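PDB 4H5G: amino acid ABC superfamily ATP binding cassette transporter, binding protein from Streptococcus pneumoniae, which binds L-arginine in the cleft between its two lobes and probably delivers it to a membrane-bound ABC transporter for uptake into the cell. Local coordinates for residues Leu121-Glu135 with Leu142-Ala156. Residues are numbered along the deposited sequence; the frame is centred on the assembly and turned at random.
With ARG (arginine), chain L; SO4 (sulfate ion), chain C.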
loop_
_atom_site.group_PDB
_atom_site.type_symbol
_atom_site.label_atom_id
_atom_site.label_comp_id
_atom_site.label_asym_id
_atom_site.label_seq_id
_atom_site.Cartn_x
_atom_site.Cartn_y
_atom_site.Cartn_z
ATOM N N LEU A 121 -23.274 2.250 6.689
ATOM C CA LEU A 121 -21.911 2.726 6.982
ATOM C C LEU A 121 -21.919 4.210 7.271
ATOM O O LEU A 121 -21.117 4.717 8.055
ATOM C CB LEU A 121 -20.977 2.465 5.806
ATOM C CG LEU A 121 -20.549 1.033 5.543
ATOM C CD1 LEU A 121 -19.780 0.950 4.240
ATOM C CD2 LEU A 121 -19.709 0.511 6.703
ATOM N N GLU A 122 -22.835 4.900 6.603
ATOM C CA GLU A 122 -23.009 6.334 6.737
ATOM C C GLU A 122 -23.265 6.741 8.183
ATOM O O GLU A 122 -22.921 7.847 8.594
ATOM C CB GLU A 122 -24.185 6.761 5.867
ATOM C CG GLU A 122 -24.142 8.164 5.361
ATOM C CD GLU A 122 -25.406 8.499 4.596
ATOM O OE1 GLU A 122 -26.505 8.155 5.090
ATOM O OE2 GLU A 122 -25.299 9.080 3.497
ATOM N N SER A 123 -23.858 5.845 8.960
ATOM C CA SER A 123 -24.110 6.133 10.372
ATOM C C SER A 123 -23.067 5.505 11.297
ATOM O O SER A 123 -23.224 5.518 12.514
ATOM C CB SER A 123 -25.528 5.703 10.779
ATOM O OG SER A 123 -25.950 4.555 10.070
ATOM N N ALA A 124 -21.994 4.971 10.720
ATOM C CA ALA A 124 -20.964 4.302 11.511
ATOM C C ALA A 124 -19.757 5.211 11.743
ATOM O O ALA A 124 -19.602 6.236 11.078
ATOM C CB ALA A 124 -20.535 3.017 10.827
ATOM N N ASN A 125 -18.918 4.841 12.706
ATOM C CA ASN A 125 -17.615 5.476 12.858
ATOM C C ASN A 125 -16.627 4.819 11.913
ATOM O O ASN A 125 -16.258 3.661 12.100
ATOM C CB ASN A 125 -17.117 5.350 14.301
ATOM C CG ASN A 125 -17.999 6.080 15.273
ATOM O OD1 ASN A 125 -18.582 7.105 14.935
ATOM N ND2 ASN A 125 -18.122 5.545 16.492
ATOM N N ILE A 126 -16.215 5.554 10.883
ATOM C CA ILE A 126 -15.320 5.013 9.869
ATOM C C ILE A 126 -13.923 5.584 10.084
ATOM O O ILE A 126 -13.775 6.762 10.425
ATOM C CB ILE A 126 -15.830 5.355 8.450
ATOM C CG1 ILE A 126 -17.251 4.805 8.251
ATOM C CG2 ILE A 126 -14.883 4.809 7.369
ATOM C CD1 ILE A 126 -17.818 5.054 6.850
ATOM N N ALA A 127 -12.910 4.736 9.914
ATOM C CA ALA A 127 -11.514 5.179 9.933
ATOM C C ALA A 127 -10.870 4.939 8.564
ATOM O O ALA A 127 -11.202 3.983 7.861
ATOM C CB ALA A 127 -10.741 4.452 11.023
ATOM N N ALA A 128 -9.943 5.814 8.184
ATOM C CA ALA A 128 -9.141 5.595 6.978
ATOM C C ALA A 128 -7.784 6.241 7.189
ATOM O O ALA A 128 -7.606 7.015 8.126
ATOM C CB ALA A 128 -9.825 6.174 5.762
ATOM N N GLN A 129 -6.837 5.935 6.312
ATOM C CA GLN A 129 -5.459 6.397 6.499
ATOM C C GLN A 129 -5.251 7.769 5.868
ATOM O O GLN A 129 -5.671 8.011 4.738
ATOM C CB GLN A 129 -4.489 5.382 5.892
ATOM C CG GLN A 129 -3.020 5.707 6.094
ATOM C CD GLN A 129 -2.140 4.497 5.861
ATOM O OE1 GLN A 129 -2.399 3.681 4.966
ATOM N NE2 GLN A 129 -1.090 4.366 6.673
ATOM N N LYS A 130 -4.597 8.671 6.600
ATOM C CA LYS A 130 -4.319 10.021 6.097
ATOM C C LYS A 130 -3.542 9.970 4.807
ATOM O O LYS A 130 -2.566 9.230 4.704
ATOM C CB LYS A 130 -3.467 10.805 7.109
ATOM C CG LYS A 130 -4.217 11.222 8.361
ATOM C CD LYS A 130 -3.344 12.061 9.302
ATOM C CE LYS A 130 -4.161 12.527 10.506
ATOM N NZ LYS A 130 -3.383 13.354 11.471
ATOM N N GLY A 131 -3.971 10.787 3.845
ATOM C CA GLY A 131 -3.266 10.951 2.587
ATOM C C GLY A 131 -3.523 9.845 1.578
ATOM O O GLY A 131 -2.737 9.691 0.652
ATOM N N THR A 132 -4.618 9.091 1.739
ATOM C CA THR A 132 -4.852 7.921 0.878
ATOM C C THR A 132 -6.124 7.977 0.040
ATOM O O THR A 132 -7.048 8.744 0.323
ATOM C CB THR A 132 -4.882 6.583 1.672
ATOM O OG1 THR A 132 -6.073 6.521 2.468
ATOM C CG2 THR A 132 -3.633 6.410 2.557
ATOM N N VAL A 133 -6.162 7.118 -0.977
ATOM C CA VAL A 133 -7.360 6.923 -1.792
ATOM C C VAL A 133 -8.567 6.420 -0.981
ATOM O O VAL A 133 -9.651 6.988 -1.102
ATOM C CB VAL A 133 -7.069 6.053 -3.054
ATOM C CG1 VAL A 133 -8.362 5.703 -3.806
ATOM C CG2 VAL A 133 -6.090 6.790 -3.973
ATOM N N PRO A 134 -8.398 5.378 -0.141
ATOM C CA PRO A 134 -9.552 4.966 0.677
ATOM C C PRO A 134 -10.097 6.090 1.569
ATOM O O PRO A 134 -11.300 6.140 1.821
ATOM C CB PRO A 134 -8.990 3.822 1.528
ATOM C CG PRO A 134 -7.889 3.255 0.692
ATOM C CD PRO A 134 -7.264 4.443 0.001
ATOM N N GLU A 135 -9.220 6.982 2.028
ATOM C CA GLU A 135 -9.665 8.144 2.797
ATOM C C GLU A 135 -10.488 9.095 1.931
ATOM O O GLU A 135 -11.589 9.523 2.316
ATOM C CB GLU A 135 -8.467 8.893 3.395
ATOM C CG GLU A 135 -8.861 10.130 4.197
ATOM C CD GLU A 135 -7.668 11.026 4.523
ATOM O OE1 GLU A 135 -7.627 11.605 5.635
ATOM O OE2 GLU A 135 -6.772 11.158 3.662
ATOM N N LEU A 142 -19.170 9.230 1.156
ATOM C CA LEU A 142 -19.911 9.189 2.416
ATOM C C LEU A 142 -19.668 10.424 3.286
ATOM O O LEU A 142 -19.217 10.292 4.417
ATOM C CB LEU A 142 -19.543 7.928 3.200
ATOM C CG LEU A 142 -19.776 6.598 2.493
ATOM C CD1 LEU A 142 -19.128 5.466 3.280
ATOM C CD2 LEU A 142 -21.270 6.343 2.310
ATOM N N PRO A 143 -19.969 11.628 2.761
ATOM C CA PRO A 143 -19.695 12.876 3.490
ATOM C C PRO A 143 -20.416 13.004 4.828
ATOM O O PRO A 143 -20.013 13.823 5.650
ATOM C CB PRO A 143 -20.191 13.959 2.520
ATOM C CG PRO A 143 -21.164 13.261 1.639
ATOM C CD PRO A 143 -20.570 11.906 1.445
ATOM N N LYS A 144 -21.456 12.206 5.050
ATOM C CA LYS A 144 -22.236 12.327 6.273
ATOM C C LYS A 144 -21.746 11.404 7.371
ATOM O O LYS A 144 -22.283 11.402 8.476
ATOM C CB LYS A 144 -23.719 12.092 5.982
ATOM C CG LYS A 144 -24.296 13.120 5.025
ATOM C CD LYS A 144 -25.793 12.952 4.865
ATOM C CE LYS A 144 -26.127 12.170 3.609
ATOM N NZ LYS A 144 -27.523 11.655 3.665
ATOM N N ALA A 145 -20.716 10.618 7.070
ATOM C CA ALA A 145 -20.180 9.687 8.053
ATOM C C ALA A 145 -19.124 10.376 8.921
ATOM O O ALA A 145 -18.414 11.276 8.461
ATOM C CB ALA A 145 -19.605 8.449 7.371
ATOM N N GLN A 146 -19.044 9.953 10.179
ATOM C CA GLN A 146 -17.975 10.372 11.076
ATOM C C GLN A 146 -16.693 9.683 10.651
ATOM O O GLN A 146 -16.496 8.492 10.929
ATOM C CB GLN A 146 -18.292 9.956 12.512
ATOM C CG GLN A 146 -19.560 10.560 13.076
ATOM C CD GLN A 146 -19.522 12.074 13.087
ATOM O OE1 GLN A 146 -18.478 12.678 13.344
ATOM N NE2 GLN A 146 -20.661 12.697 12.800
ATOM N N LEU A 147 -15.818 10.420 9.980
ATOM C CA LEU A 147 -14.566 9.836 9.502
ATOM C C LEU A 147 -13.417 10.241 10.403
ATOM O O LEU A 147 -13.195 11.428 10.640
ATOM C CB LEU A 147 -14.276 10.298 8.073
ATOM C CG LEU A 147 -12.907 9.892 7.517
ATOM C CD1 LEU A 147 -12.736 8.373 7.462
ATOM C CD2 LEU A 147 -12.688 10.509 6.123
ATOM N N THR A 148 -12.692 9.255 10.912
ATOM C CA THR A 148 -11.469 9.516 11.668
ATOM C C THR A 148 -10.291 9.185 10.759
ATOM O O THR A 148 -10.137 8.045 10.339
ATOM C CB THR A 148 -11.390 8.636 12.930
ATOM O OG1 THR A 148 -12.499 8.934 13.795
ATOM C CG2 THR A 148 -10.080 8.883 13.684
ATOM N N SER A 149 -9.460 10.177 10.446
ATOM C CA SER A 149 -8.289 9.915 9.608
ATOM C C SER A 149 -7.100 9.657 10.519
ATOM O O SER A 149 -6.820 10.453 11.413
ATOM C CB SER A 149 -8.000 11.101 8.682
ATOM O OG SER A 149 -9.035 11.293 7.743
ATOM N N LEU A 150 -6.406 8.549 10.300
ATOM C CA LEU A 150 -5.282 8.179 11.156
ATOM C C LEU A 150 -4.025 8.019 10.331
ATOM O O LEU A 150 -4.074 7.566 9.198
ATOM C CB LEU A 150 -5.609 6.878 11.888
ATOM C CG LEU A 150 -6.787 7.091 12.845
ATOM C CD1 LEU A 150 -7.428 5.768 13.212
ATOM C CD2 LEU A 150 -6.327 7.826 14.090
ATOM N N THR A 151 -2.885 8.385 10.900
ATOM C CA THR A 151 -1.630 8.303 10.150
ATOM C C THR A 151 -1.214 6.863 9.834
ATOM O O THR A 151 -0.820 6.561 8.715
ATOM C CB THR A 151 -0.499 8.992 10.935
ATOM O OG1 THR A 151 -0.846 10.365 11.160
ATOM C CG2 THR A 151 0.795 8.934 10.165
ATOM N N ASN A 152 -1.304 5.982 10.828
ATOM C CA ASN A 152 -0.811 4.595 10.755
ATOM C C ASN A 152 -1.976 3.610 10.640
ATOM O O ASN A 152 -2.922 3.694 11.425
ATOM C CB ASN A 152 -0.012 4.285 12.034
ATOM C CG ASN A 152 0.728 2.945 11.987
ATOM O OD1 ASN A 152 0.150 1.871 12.216
ATOM N ND2 ASN A 152 2.024 3.013 11.734
ATOM N N MET A 153 -1.913 2.674 9.694
ATOM C CA MET A 153 -3.004 1.704 9.517
ATOM C C MET A 153 -3.179 0.784 10.721
ATOM O O MET A 153 -4.302 0.401 11.051
ATOM C CB MET A 153 -2.829 0.876 8.233
ATOM C CG MET A 153 -3.959 -0.149 8.014
ATOM S SD MET A 153 -5.607 0.605 8.007
ATOM C CE MET A 153 -5.530 1.511 6.470
ATOM N N GLY A 154 -2.076 0.428 11.377
ATOM C CA GLY A 154 -2.150 -0.405 12.577
ATOM C C GLY A 154 -2.966 0.256 13.670
ATOM O O GLY A 154 -3.706 -0.413 14.404
ATOM N N GLU A 155 -2.841 1.578 13.783
ATOM C CA GLU A 155 -3.613 2.321 14.783
ATOM C C GLU A 155 -5.099 2.330 14.430
ATOM O O GLU A 155 -5.953 2.218 15.317
ATOM C CB GLU A 155 -3.071 3.749 14.958
ATOM C CG GLU A 155 -3.930 4.658 15.846
ATOM C CD GLU A 155 -4.037 4.189 17.296
ATOM O OE1 GLU A 155 -3.178 3.405 17.750
ATOM O OE2 GLU A 155 -4.988 4.617 17.992
ATOM N N ALA A 156 -5.411 2.439 13.141
ATOM C CA ALA A 156 -6.813 2.369 12.710
ATOM C C ALA A 156 -7.418 1.044 13.128
ATOM O O ALA A 156 -8.532 0.989 13.660
ATOM C CB ALA A 156 -6.933 2.568 11.201
HETATM N N ARG L . -3.575 2.441 -2.128
HETATM C CA ARG L . -3.838 3.574 -1.228
HETATM C C ARG L . -3.202 4.844 -1.747
HETATM O O ARG L . -2.296 4.825 -2.596
HETATM C CB ARG L . -3.333 3.281 0.192
HETATM C CG ARG L . -1.885 2.802 0.270
HETATM C CD ARG L . -1.391 2.746 1.724
HETATM N NE ARG L . -0.063 2.123 1.821
HETATM C CZ ARG L . 0.592 1.897 2.956
HETATM N NH1 ARG L . 1.790 1.315 2.933
HETATM N NH2 ARG L . 0.045 2.253 4.113
HETATM O OXT ARG L . -3.593 5.937 -1.328
HETATM S S SO4 C . -2.584 10.552 14.299
HETATM O O1 SO4 C . -3.072 9.433 13.505
HETATM O O2 SO4 C . -3.614 11.590 14.366
HETATM O O3 SO4 C . -2.275 10.068 15.644
HETATM O O4 SO4 C . -1.379 11.114 13.681
HETATM O O HOH W 1 -21.293 8.352 11.137
HETATM O O HOH W 2 -22.970 10.636 2.901
HETATM O O HOH W 3 -0.509 8.269 6.537
#
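The side-chain amide of Gln129 has Thr151 O in its plane, at the NE2 edge, where NE2 gives a nearly straight bond (171°) to Thr151 O at 3.0 Å. The methyl CE of Met153 lies over one face, toward the OE1 end, and is 4.0 Å from Gln129 CB. With CG anti to the backbone N (chi1 -177°) and the chain extended beyond it, the amide reaches the bound arginine, whose NH2 donates to Gln129 OE1 from slightly off the plane on the other side. Both ends of the amide are thus held, which fixes its rotation.

The second flat group is the carboxylate of Glu135. Ser149 OG donates to the anti lone pair of Glu135 OE1 at a short 2.6 Å, whereas Gly131 N donates to Glu135 OE2 from above the carboxylate plane. The carboxylate thus ties Ser149 of strand 146-150 to the turn 129-132 that leads into helix 133-141. At the far end, Glu122 OE2 and Lys144 NZ form a salt bridge, 3.4 Å long, and a water links OE2 to Lys144 N.

Between these ends the strands 125-129 and 146-150 run parallel, with Ile126 and Ala128 each bonded through N and O to residues flanking their partners. Under helix 133-141, Ile126 CD1 packs on Leu142 CD1 (3.8 Å) and Ala145 CB, and Leu147 CD1 touches Ala128 CB. On the other face Ala127 CB meets Leu150 CD1 and Ala156 CB, the latter on helix 153-162.

Beyond the strand ends, Thr132 caps helix 133-141 through OG1, and Val133 N binds the arginine carboxylate oxygen OXT at 2.8 Å. Strand 125-129, helix 133-141 and strand 146-150 form a beta-alpha-beta crossover at the edge of one lobe's sheet, its strand-to-helix turn lining the ligand cleft of the type II periplasmic binding protein fold.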